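Local coordinates for protein transcriptional regulator (Aquifex aeolicus, PDB 2EH3) that probably binds DNA through an N-terminal helix-turn-helix domain and regulates transcription, as a member of the TetR/AcrR family, at residues 134-145 with 163-172; 6-15 with 28-39. One frame throughout, in Å; residues are numbered along the deposited sequence.

Interaction 1: residues 134-145 with 163-172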
loop_
_atom_site.group_PDB
_atom_site.type_symbol
_atom_site.label_atom_id
_atom_site.label_comp_id
_atom_site.label_asym_id
_atom_site.label_seq_id
_atom_site.Cartn_x
_atom_site.Cartn_y
_atom_site.Cartn_z
ATOM N N LEU A 134 1.730 7.475 -17.205
ATOM C CA LEU A 134 2.884 7.852 -16.397
ATOM C C LEU A 134 2.492 8.144 -14.967
ATOM O O LEU A 134 3.248 7.834 -14.034
ATOM C CB LEU A 134 3.542 9.100 -16.986
ATOM C CG LEU A 134 4.357 8.913 -18.262
ATOM C CD1 LEU A 134 4.637 10.293 -18.925
ATOM C CD2 LEU A 134 5.652 8.182 -17.898
ATOM N N SER A 135 1.314 8.727 -14.759
ATOM C CA SER A 135 0.930 9.041 -13.389
ATOM C C SER A 135 0.769 7.766 -12.564
ATOM O O SER A 135 1.171 7.754 -11.402
ATOM C CB SER A 135 -0.370 9.867 -13.341
ATOM O OG SER A 135 -1.503 9.083 -13.704
ATOM N N GLU A 136 0.202 6.708 -13.163
ATOM C CA GLU A 136 -0.001 5.426 -12.504
ATOM C C GLU A 136 1.345 4.784 -12.189
ATOM O O GLU A 136 1.593 4.311 -11.056
ATOM C CB GLU A 136 -0.775 4.472 -13.409
ATOM C CG GLU A 136 -2.154 4.969 -13.853
ATOM C CD GLU A 136 -3.255 4.676 -12.860
ATOM O OE1 GLU A 136 -2.956 4.210 -11.727
ATOM O OE2 GLU A 136 -4.421 4.935 -13.214
ATOM N N ILE A 137 2.208 4.753 -13.198
ATOM C CA ILE A 137 3.532 4.161 -13.029
ATOM C C ILE A 137 4.344 4.871 -11.946
ATOM O O ILE A 137 4.887 4.245 -11.024
ATOM C CB ILE A 137 4.356 4.253 -14.319
ATOM C CG1 ILE A 137 3.726 3.387 -15.431
ATOM C CG2 ILE A 137 5.790 3.801 -14.027
ATOM C CD1 ILE A 137 4.299 3.666 -16.826
ATOM N N ILE A 138 4.438 6.183 -12.071
ATOM C CA ILE A 138 5.260 6.944 -11.149
ATOM C C ILE A 138 4.712 6.984 -9.741
ATOM O O ILE A 138 5.476 6.835 -8.782
ATOM C CB ILE A 138 5.504 8.341 -11.725
ATOM C CG1 ILE A 138 6.320 8.179 -13.016
ATOM C CG2 ILE A 138 6.278 9.208 -10.724
ATOM C CD1 ILE A 138 6.475 9.463 -13.823
ATOM N N LEU A 139 3.406 7.157 -9.573
ATOM C CA LEU A 139 2.872 7.132 -8.215
ATOM C C LEU A 139 3.064 5.743 -7.614
ATOM O O LEU A 139 3.362 5.615 -6.431
ATOM C CB LEU A 139 1.385 7.493 -8.186
ATOM C CG LEU A 139 1.060 8.973 -8.374
ATOM C CD1 LEU A 139 -0.452 9.180 -8.207
ATOM C CD2 LEU A 139 1.798 9.804 -7.349
ATOM N N GLY A 140 2.894 4.708 -8.433
ATOM C CA GLY A 140 3.089 3.350 -7.949
ATOM C C GLY A 140 4.524 3.133 -7.493
ATOM O O GLY A 140 4.778 2.590 -6.412
ATOM N N PHE A 141 5.458 3.602 -8.303
ATOM C CA PHE A 141 6.882 3.469 -7.998
ATOM C C PHE A 141 7.241 4.243 -6.729
ATOM O O PHE A 141 7.944 3.721 -5.860
ATOM C CB PHE A 141 7.658 3.965 -9.235
ATOM C CG PHE A 141 9.159 4.063 -9.063
ATOM C CD1 PHE A 141 9.899 3.039 -8.465
ATOM C CD2 PHE A 141 9.837 5.176 -9.576
ATOM C CE1 PHE A 141 11.313 3.127 -8.389
ATOM C CE2 PHE A 141 11.224 5.257 -9.507
ATOM C CZ PHE A 141 11.959 4.227 -8.915
ATOM N N LEU A 142 6.746 5.469 -6.607
ATOM C CA LEU A 142 7.053 6.279 -5.425
ATOM C C LEU A 142 6.486 5.584 -4.194
ATOM O O LEU A 142 7.157 5.501 -3.157
ATOM C CB LEU A 142 6.461 7.670 -5.599
ATOM C CG LEU A 142 6.686 8.715 -4.519
ATOM C CD1 LEU A 142 8.179 8.959 -4.331
ATOM C CD2 LEU A 142 5.963 9.989 -4.949
ATOM N N ARG A 143 5.267 5.056 -4.292
ATOM C CA ARG A 143 4.672 4.366 -3.145
ATOM C C ARG A 143 5.476 3.099 -2.771
ATOM O O ARG A 143 5.704 2.837 -1.588
ATOM C CB ARG A 143 3.194 4.108 -3.446
ATOM C CG ARG A 143 2.483 5.482 -3.569
ATOM C CD ARG A 143 1.070 5.409 -4.138
ATOM N NE ARG A 143 0.114 4.848 -3.188
ATOM C CZ ARG A 143 -1.148 4.560 -3.494
ATOM N NH1 ARG A 143 -1.593 4.772 -4.714
ATOM N NH2 ARG A 143 -1.970 4.085 -2.576
ATOM N N GLN A 144 5.970 2.357 -3.770
ATOM C CA GLN A 144 6.789 1.162 -3.541
ATOM C C GLN A 144 8.047 1.578 -2.752
ATOM O O GLN A 144 8.429 0.933 -1.769
ATOM C CB GLN A 144 7.207 0.535 -4.885
ATOM C CG GLN A 144 8.254 -0.590 -4.834
ATOM C CD GLN A 144 7.667 -1.977 -4.600
ATOM O OE1 GLN A 144 6.469 -2.193 -4.760
ATOM N NE2 GLN A 144 8.522 -2.927 -4.247
ATOM N N LEU A 145 8.681 2.670 -3.172
ATOM C CA LEU A 145 9.889 3.110 -2.466
ATOM C C LEU A 145 9.603 3.547 -1.044
ATOM O O LEU A 145 10.390 3.266 -0.133
ATOM C CB LEU A 145 10.572 4.261 -3.200
ATOM C CG LEU A 145 11.079 4.004 -4.618
ATOM C CD1 LEU A 145 11.659 5.336 -5.127
ATOM C CD2 LEU A 145 12.114 2.891 -4.641
ATOM N N LYS A 163 17.416 5.821 -5.830
ATOM C CA LYS A 163 16.473 4.894 -6.439
ATOM C C LYS A 163 15.464 5.615 -7.325
ATOM O O LYS A 163 15.189 5.192 -8.443
ATOM C CB LYS A 163 15.713 4.121 -5.350
ATOM C CG LYS A 163 16.640 3.326 -4.434
ATOM C CD LYS A 163 17.152 2.089 -5.119
ATOM C CE LYS A 163 16.223 0.925 -4.846
ATOM N NZ LYS A 163 16.725 -0.308 -5.508
ATOM N N LEU A 164 14.903 6.699 -6.813
ATOM C CA LEU A 164 13.901 7.456 -7.588
ATOM C C LEU A 164 14.536 8.018 -8.856
ATOM O O LEU A 164 13.995 7.883 -9.949
ATOM C CB LEU A 164 13.343 8.619 -6.730
ATOM C CG LEU A 164 12.312 9.454 -7.476
ATOM C CD1 LEU A 164 11.023 8.668 -7.626
ATOM C CD2 LEU A 164 11.998 10.693 -6.656
ATOM N N ARG A 165 15.694 8.658 -8.708
ATOM C CA ARG A 165 16.398 9.246 -9.848
ATOM C C ARG A 165 16.634 8.230 -10.966
ATOM O O ARG A 165 16.345 8.506 -12.146
ATOM C CB ARG A 165 17.750 9.827 -9.381
ATOM C CG ARG A 165 18.583 10.434 -10.503
ATOM C CD ARG A 165 19.921 10.949 -9.984
ATOM N NE ARG A 165 19.823 11.316 -8.578
ATOM C CZ ARG A 165 20.525 10.756 -7.595
ATOM N NH1 ARG A 165 21.416 9.785 -7.850
ATOM N NH2 ARG A 165 20.315 11.149 -6.349
ATOM N N GLU A 166 17.145 7.052 -10.619
ATOM C CA GLU A 166 17.402 6.065 -11.659
ATOM C C GLU A 166 16.149 5.547 -12.321
ATOM O O GLU A 166 16.136 5.349 -13.538
ATOM C CB GLU A 166 18.253 4.925 -11.097
ATOM C CG GLU A 166 19.721 5.364 -10.921
ATOM C CD GLU A 166 20.319 6.012 -12.186
ATOM O OE1 GLU A 166 20.363 5.339 -13.248
ATOM O OE2 GLU A 166 20.749 7.198 -12.114
ATOM N N GLY A 167 15.096 5.355 -11.536
ATOM C CA GLY A 167 13.856 4.862 -12.108
ATOM C C GLY A 167 13.199 5.886 -13.001
ATOM O O GLY A 167 12.679 5.507 -14.054
ATOM N N LEU A 168 13.228 7.165 -12.621
ATOM C CA LEU A 168 12.621 8.200 -13.456
ATOM C C LEU A 168 13.412 8.392 -14.736
ATOM O O LEU A 168 12.829 8.624 -15.790
ATOM C CB LEU A 168 12.497 9.514 -12.694
ATOM C CG LEU A 168 11.548 9.435 -11.502
ATOM C CD1 LEU A 168 11.465 10.833 -10.945
ATOM C CD2 LEU A 168 10.147 8.910 -11.869
ATOM N N LYS A 169 14.735 8.277 -14.651
ATOM C CA LYS A 169 15.563 8.398 -15.836
ATOM C C LYS A 169 15.172 7.303 -16.815
ATOM O O LYS A 169 15.023 7.550 -18.014
ATOM C CB LYS A 169 17.054 8.277 -15.472
ATOM C CG LYS A 169 17.977 8.229 -16.695
ATOM C CD LYS A 169 19.455 8.259 -16.293
ATOM C CE LYS A 169 20.359 8.204 -17.528
ATOM N NZ LYS A 169 21.747 8.654 -17.233
ATOM N N LEU A 170 14.991 6.084 -16.313
ATOM C CA LEU A 170 14.620 4.988 -17.187
ATOM C C LEU A 170 13.254 5.255 -17.831
ATOM O O LEU A 170 13.082 5.098 -19.048
ATOM C CB LEU A 170 14.611 3.676 -16.400
ATOM C CG LEU A 170 14.290 2.383 -17.159
ATOM C CD1 LEU A 170 14.835 1.219 -16.347
ATOM C CD2 LEU A 170 12.798 2.237 -17.402
ATOM N N ILE A 171 12.299 5.706 -17.031
ATOM C CA ILE A 171 10.956 5.992 -17.539
ATOM C C ILE A 171 10.939 7.124 -18.571
ATOM O O ILE A 171 10.359 6.959 -19.667
ATOM C CB ILE A 171 9.996 6.308 -16.343
ATOM C CG1 ILE A 171 9.790 5.054 -15.475
ATOM C CG2 ILE A 171 8.645 6.838 -16.873
ATOM C CD1 ILE A 171 9.136 5.285 -14.095
ATOM N N PHE A 172 11.567 8.256 -18.270
ATOM C CA PHE A 172 11.562 9.411 -19.187
ATOM C C PHE A 172 12.614 9.445 -20.301
ATOM O O PHE A 172 13.722 8.877 -20.137
ATOM C CB PHE A 172 11.666 10.700 -18.384
ATOM C CG PHE A 172 10.434 11.025 -17.614
ATOM C CD1 PHE A 172 9.284 11.442 -18.280
ATOM C CD2 PHE A 172 10.410 10.917 -16.235
ATOM C CE1 PHE A 172 8.112 11.744 -17.568
ATOM C CE2 PHE A 172 9.229 11.221 -15.516
ATOM C CZ PHE A 172 8.086 11.629 -16.196
#
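The ring of Phe-141 is driven edge-on into the backbone of helix 157-171: its CZ lies 3.4 Å from Lys-163 O, near the ring plane, and Leu-164 O comes to the same rim. Over one face, offset toward the rim, sits Leu-145 CD1. This is a nearly antiparallel helix pair (159°) in the all-helical C-terminal domain of a TetR-type regulator. The ring can come so close because the facing residue is Gly-167, whose CA is 3.7 Å from Phe-141 CE2; a side chain pointing from that position would collide with CZ. With CG anti to the backbone N (chi1 173°), the ring is carried toward helix 157-171, CE2 and CZ leading.

Ile-138 works on three partners. Its CG2 meets Leu-168 CD2 at 4.0 Å, its CG1 faces Ile-171 CD1, and its CD1 touches the Phe-172 ring, 3.6 Å from CZ. Cutting Ile-138 back to an alanine removes the carbons that meet all three and would probably open a gap between the helices. Helix 73-86 extends this apolar core, Leu-77 touching both Ile-138 and Leu-168. One turn earlier, Leu-134 CD2 lies 3.4 Å from Ile-171 CG2, closer than usual van der Waals contact.

Interaction 2: residues 6-15 with 28-39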
loop_
_atom_site.group_PDB
_atom_site.type_symbol
_atom_site.label_atom_id
_atom_site.label_comp_id
_atom_site.label_asym_id
_atom_site.label_seq_id
_atom_site.Cartn_x
_atom_site.Cartn_y
_atom_site.Cartn_z
ATOM N N ARG A 6 0.910 23.112 18.773
ATOM C CA ARG A 6 1.495 22.189 19.738
ATOM C C ARG A 6 0.681 20.899 19.844
ATOM O O ARG A 6 1.249 19.794 19.913
ATOM C CB ARG A 6 1.616 22.853 21.116
ATOM C CG ARG A 6 2.689 23.915 21.160
ATOM C CD ARG A 6 3.410 23.925 22.504
ATOM N NE ARG A 6 2.598 24.494 23.574
ATOM C CZ ARG A 6 1.844 23.802 24.422
ATOM N NH1 ARG A 6 1.770 22.477 24.355
ATOM N NH2 ARG A 6 1.164 24.454 25.356
ATOM N N ILE A 7 -0.637 21.030 19.857
ATOM C CA ILE A 7 -1.501 19.854 19.925
ATOM C C ILE A 7 -1.247 18.997 18.678
ATOM O O ILE A 7 -1.127 17.782 18.775
ATOM C CB ILE A 7 -2.974 20.270 19.969
ATOM C CG1 ILE A 7 -3.260 20.963 21.295
ATOM C CG2 ILE A 7 -3.893 19.062 19.790
ATOM C CD1 ILE A 7 -4.613 21.670 21.349
ATOM N N LEU A 8 -1.186 19.621 17.511
ATOM C CA LEU A 8 -0.938 18.854 16.292
ATOM C C LEU A 8 0.379 18.090 16.356
ATOM O O LEU A 8 0.451 16.932 15.918
ATOM C CB LEU A 8 -0.959 19.791 15.076
ATOM C CG LEU A 8 -2.378 20.200 14.693
ATOM C CD1 LEU A 8 -2.340 21.420 13.762
ATOM C CD2 LEU A 8 -3.073 19.030 14.025
ATOM N N GLU A 9 1.423 18.720 16.892
ATOM C CA GLU A 9 2.729 18.069 16.966
ATOM C C GLU A 9 2.731 16.883 17.910
ATOM O O GLU A 9 3.252 15.811 17.564
ATOM C CB GLU A 9 3.820 19.086 17.348
ATOM C CG GLU A 9 4.077 20.127 16.246
ATOM C CD GLU A 9 4.395 19.470 14.901
ATOM O OE1 GLU A 9 5.366 18.677 14.844
ATOM O OE2 GLU A 9 3.671 19.734 13.916
ATOM N N VAL A 10 2.120 17.062 19.082
ATOM C CA VAL A 10 2.042 15.990 20.061
ATOM C C VAL A 10 1.210 14.829 19.511
ATOM O O VAL A 10 1.563 13.665 19.707
ATOM C CB VAL A 10 1.415 16.508 21.384
ATOM C CG1 VAL A 10 1.038 15.355 22.295
ATOM C CG2 VAL A 10 2.430 17.413 22.107
ATOM N N SER A 11 0.112 15.150 18.823
ATOM C CA SER A 11 -0.797 14.114 18.292
ATOM C C SER A 11 -0.100 13.325 17.181
ATOM O O SER A 11 -0.245 12.103 17.088
ATOM C CB SER A 11 -2.108 14.742 17.772
ATOM O OG SER A 11 -2.790 15.465 18.793
ATOM N N LYS A 12 0.655 14.011 16.342
ATOM C CA LYS A 12 1.380 13.301 15.275
ATOM C C LYS A 12 2.367 12.343 15.911
ATOM O O LYS A 12 2.514 11.198 15.465
ATOM C CB LYS A 12 2.121 14.290 14.355
ATOM C CG LYS A 12 1.227 14.954 13.339
ATOM C CD LYS A 12 2.016 15.787 12.323
ATOM C CE LYS A 12 2.510 17.062 12.940
ATOM N NZ LYS A 12 2.776 18.098 11.880
ATOM N N GLU A 13 3.035 12.793 16.973
ATOM C CA GLU A 13 3.991 11.933 17.651
ATOM C C GLU A 13 3.331 10.704 18.272
ATOM O O GLU A 13 3.799 9.577 18.037
ATOM C CB GLU A 13 4.731 12.714 18.749
ATOM C CG GLU A 13 5.851 13.595 18.204
ATOM C CD GLU A 13 6.824 12.804 17.336
ATOM O OE1 GLU A 13 7.185 11.662 17.727
ATOM O OE2 GLU A 13 7.228 13.324 16.273
ATOM N N LEU A 14 2.257 10.907 19.032
ATOM C CA LEU A 14 1.590 9.777 19.669
ATOM C C LEU A 14 0.940 8.836 18.654
ATOM O O LEU A 14 1.028 7.630 18.808
ATOM C CB LEU A 14 0.542 10.243 20.691
ATOM C CG LEU A 14 1.173 10.957 21.880
ATOM C CD1 LEU A 14 0.072 11.325 22.843
ATOM C CD2 LEU A 14 2.245 10.066 22.542
ATOM N N PHE A 15 0.275 9.374 17.627
ATOM C CA PHE A 15 -0.346 8.496 16.624
ATOM C C PHE A 15 0.730 7.677 15.901
ATOM O O PHE A 15 0.508 6.511 15.569
ATOM C CB PHE A 15 -1.136 9.298 15.586
ATOM C CG PHE A 15 -2.355 10.008 16.132
ATOM C CD1 PHE A 15 -2.958 9.615 17.330
ATOM C CD2 PHE A 15 -2.924 11.058 15.410
ATOM C CE1 PHE A 15 -4.127 10.262 17.791
ATOM C CE2 PHE A 15 -4.091 11.707 15.867
ATOM C CZ PHE A 15 -4.690 11.301 17.056
ATOM N N ILE A 28 -3.021 12.854 24.906
ATOM C CA ILE A 28 -2.521 13.971 24.116
ATOM C C ILE A 28 -2.389 15.231 24.971
ATOM O O ILE A 28 -1.330 15.877 24.976
ATOM C CB ILE A 28 -3.463 14.249 22.934
ATOM C CG1 ILE A 28 -3.334 13.112 21.906
ATOM C CG2 ILE A 28 -3.119 15.597 22.250
ATOM C CD1 ILE A 28 -4.462 13.109 20.866
ATOM N N VAL A 29 -3.464 15.587 25.694
ATOM C CA VAL A 29 -3.384 16.817 26.483
ATOM C C VAL A 29 -2.411 16.690 27.649
ATOM O O VAL A 29 -1.758 17.676 28.018
ATOM C CB VAL A 29 -4.777 17.360 26.963
ATOM C CG1 VAL A 29 -5.661 17.689 25.742
ATOM C CG2 VAL A 29 -5.458 16.392 27.909
ATOM N N LYS A 30 -2.283 15.484 28.208
ATOM C CA LYS A 30 -1.321 15.256 29.287
ATOM C C LYS A 30 0.091 15.515 28.753
ATOM O O LYS A 30 0.876 16.233 29.364
ATOM C CB LYS A 30 -1.402 13.812 29.778
ATOM C CG LYS A 30 -0.564 13.513 31.032
ATOM C CD LYS A 30 -0.628 12.019 31.409
ATOM C CE LYS A 30 0.191 11.145 30.430
ATOM N NZ LYS A 30 -0.470 9.870 29.956
ATOM N N ARG A 31 0.420 14.921 27.607
ATOM C CA ARG A 31 1.745 15.089 27.025
ATOM C C ARG A 31 2.017 16.547 26.649
ATOM O O ARG A 31 3.148 17.036 26.766
ATOM C CB ARG A 31 1.877 14.178 25.794
ATOM C CG ARG A 31 3.159 14.362 24.997
ATOM C CD ARG A 31 4.383 13.905 25.770
ATOM N NE ARG A 31 4.429 12.456 25.986
ATOM C CZ ARG A 31 4.840 11.564 25.086
ATOM N NH1 ARG A 31 5.248 11.962 23.887
ATOM N NH2 ARG A 31 4.855 10.266 25.385
ATOM N N ALA A 32 0.979 17.249 26.209
ATOM C CA ALA A 32 1.107 18.652 25.834
ATOM C C ALA A 32 1.000 19.619 27.023
ATOM O O ALA A 32 1.171 20.826 26.846
ATOM C CB ALA A 32 0.030 19.008 24.820
ATOM N N ASN A 33 0.709 19.093 28.214
ATOM C CA ASN A 33 0.546 19.926 29.411
ATOM C C ASN A 33 -0.548 20.994 29.169
ATOM O O ASN A 33 -0.391 22.188 29.463
ATOM C CB ASN A 33 1.871 20.596 29.820
ATOM C CG ASN A 33 1.810 21.200 31.219
ATOM O OD1 ASN A 33 1.065 20.726 32.083
ATOM N ND2 ASN A 33 2.601 22.249 31.449
ATOM N N LEU A 34 -1.677 20.531 28.656
ATOM C CA LEU A 34 -2.821 21.391 28.368
ATOM C C LEU A 34 -4.072 20.822 28.985
ATOM O O LEU A 34 -4.141 19.633 29.333
ATOM C CB LEU A 34 -3.035 21.488 26.850
ATOM C CG LEU A 34 -1.971 22.225 26.062
ATOM C CD1 LEU A 34 -2.235 21.989 24.576
ATOM C CD2 LEU A 34 -2.039 23.729 26.362
ATOM N N SER A 35 -5.084 21.678 29.107
ATOM C CA SER A 35 -6.374 21.272 29.633
ATOM C C SER A 35 -7.194 20.679 28.498
ATOM O O SER A 35 -6.900 20.915 27.326
ATOM C CB SER A 35 -7.152 22.481 30.144
ATOM O OG SER A 35 -7.411 23.385 29.061
ATOM N N LYS A 36 -8.244 19.945 28.846
ATOM C CA LYS A 36 -9.138 19.412 27.818
ATOM C C LYS A 36 -9.834 20.594 27.109
ATOM O O LYS A 36 -10.081 20.559 25.900
ATOM C CB LYS A 36 -10.195 18.493 28.449
ATOM C CG LYS A 36 -9.680 17.081 28.717
ATOM C CD LYS A 36 -10.746 16.188 29.328
ATOM C CE LYS A 36 -10.353 14.718 29.150
ATOM N NZ LYS A 36 -11.394 13.765 29.642
ATOM N N GLY A 37 -10.134 21.654 27.867
ATOM C CA GLY A 37 -10.785 22.818 27.283
ATOM C C GLY A 37 -9.930 23.442 26.202
ATOM O O GLY A 37 -10.433 23.951 25.196
ATOM N N ALA A 38 -8.619 23.409 26.396
ATOM C CA ALA A 38 -7.736 23.977 25.396
ATOM C C ALA A 38 -7.830 23.138 24.127
ATOM O O ALA A 38 -7.824 23.657 23.011
ATOM C CB ALA A 38 -6.306 23.976 25.921
ATOM N N PHE A 39 -7.913 21.830 24.314
ATOM C CA PHE A 39 -8.005 20.952 23.168
ATOM C C PHE A 39 -9.318 21.156 22.426
ATOM O O PHE A 39 -9.324 21.336 21.208
ATOM C CB PHE A 39 -7.881 19.491 23.616
ATOM C CG PHE A 39 -8.044 18.496 22.495
ATOM C CD1 PHE A 39 -6.925 18.017 21.814
ATOM C CD2 PHE A 39 -9.318 18.079 22.091
ATOM C CE1 PHE A 39 -7.093 17.127 20.738
ATOM C CE2 PHE A 39 -9.492 17.195 21.026
ATOM C CZ PHE A 39 -8.363 16.725 20.353
#
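Ile-28 plugs into helix 3-18 as a knob among Val-10, Ser-11, Leu-14 and Phe-15, joining the first helix of the TetR-type DNA-binding domain to the predicted helix-turn-helix. From CB the side chain forks. The CG2 branch, anti to the backbone N, comes to 3.5 Å from Ser-11 OG and also faces Val-10 CG1. The other branch runs through CG1, which lies against Leu-14 CD1 at 4.0 Å, and ends in CD1, which meets Ser-11 OG and, more loosely, Phe-15 CE1. That hydroxyl, although it lies against two methyls of Ile-28, is satisfied within its own helix: Ser-11 OG donates to Ile-7 O from above the carbonyl plane, and the same oxygen also accepts from Ser-11 N.

Val-10 straddles the next turn, CG1 3.6 Å from Arg-31 CG and CG2 against Ala-32 CB. The bent chain of Arg-31 folds back so that Leu-14 CD2 rests over one face of its guanidinium, 3.8 Å from NH1. One turn back toward the start of helix 3-18, Ile-7 puts CG1 on Leu-34 CD1 (3.6 Å) and CG2 on Phe-39, thereby touching both the turn and the second helix of the motif. The turn itself opens with a Schellman motif at Asn-33, and Ser-35 caps the helix that follows, its OG accepting from Ala-38 N. On the exposed side, Arg-6 NH1 donates to Ala-32 O at 3.0 Å, on a lone pair in the carbonyl plane, though the bond is bent (145° at the hydrogen) and the oxygen is tilted from the guanidinium plane, while Arg-6 NH2 lies beside Leu-34 CD2.

Overall arrangement
Interaction 2 comes first along the chain and is complete before interaction 1 begins. Their centres are 37 Å apart on opposite sides of the chain's centre, and their nearest atoms stay about 18 Å apart. Interaction 2 unites helices 3-18, 25-32 and 36-42 in the DNA-binding domain; interaction 1 pairs helices 131-152 and 157-171 in the C-terminal domain, at the interface with the second subunit, where Lys-163 forms a salt bridge with Glu-136 of that subunit. They share no helix and do not touch. This division, with the probable DNA-reading unit at one end and the dimer-forming unit at the other, is the TetR-family plan.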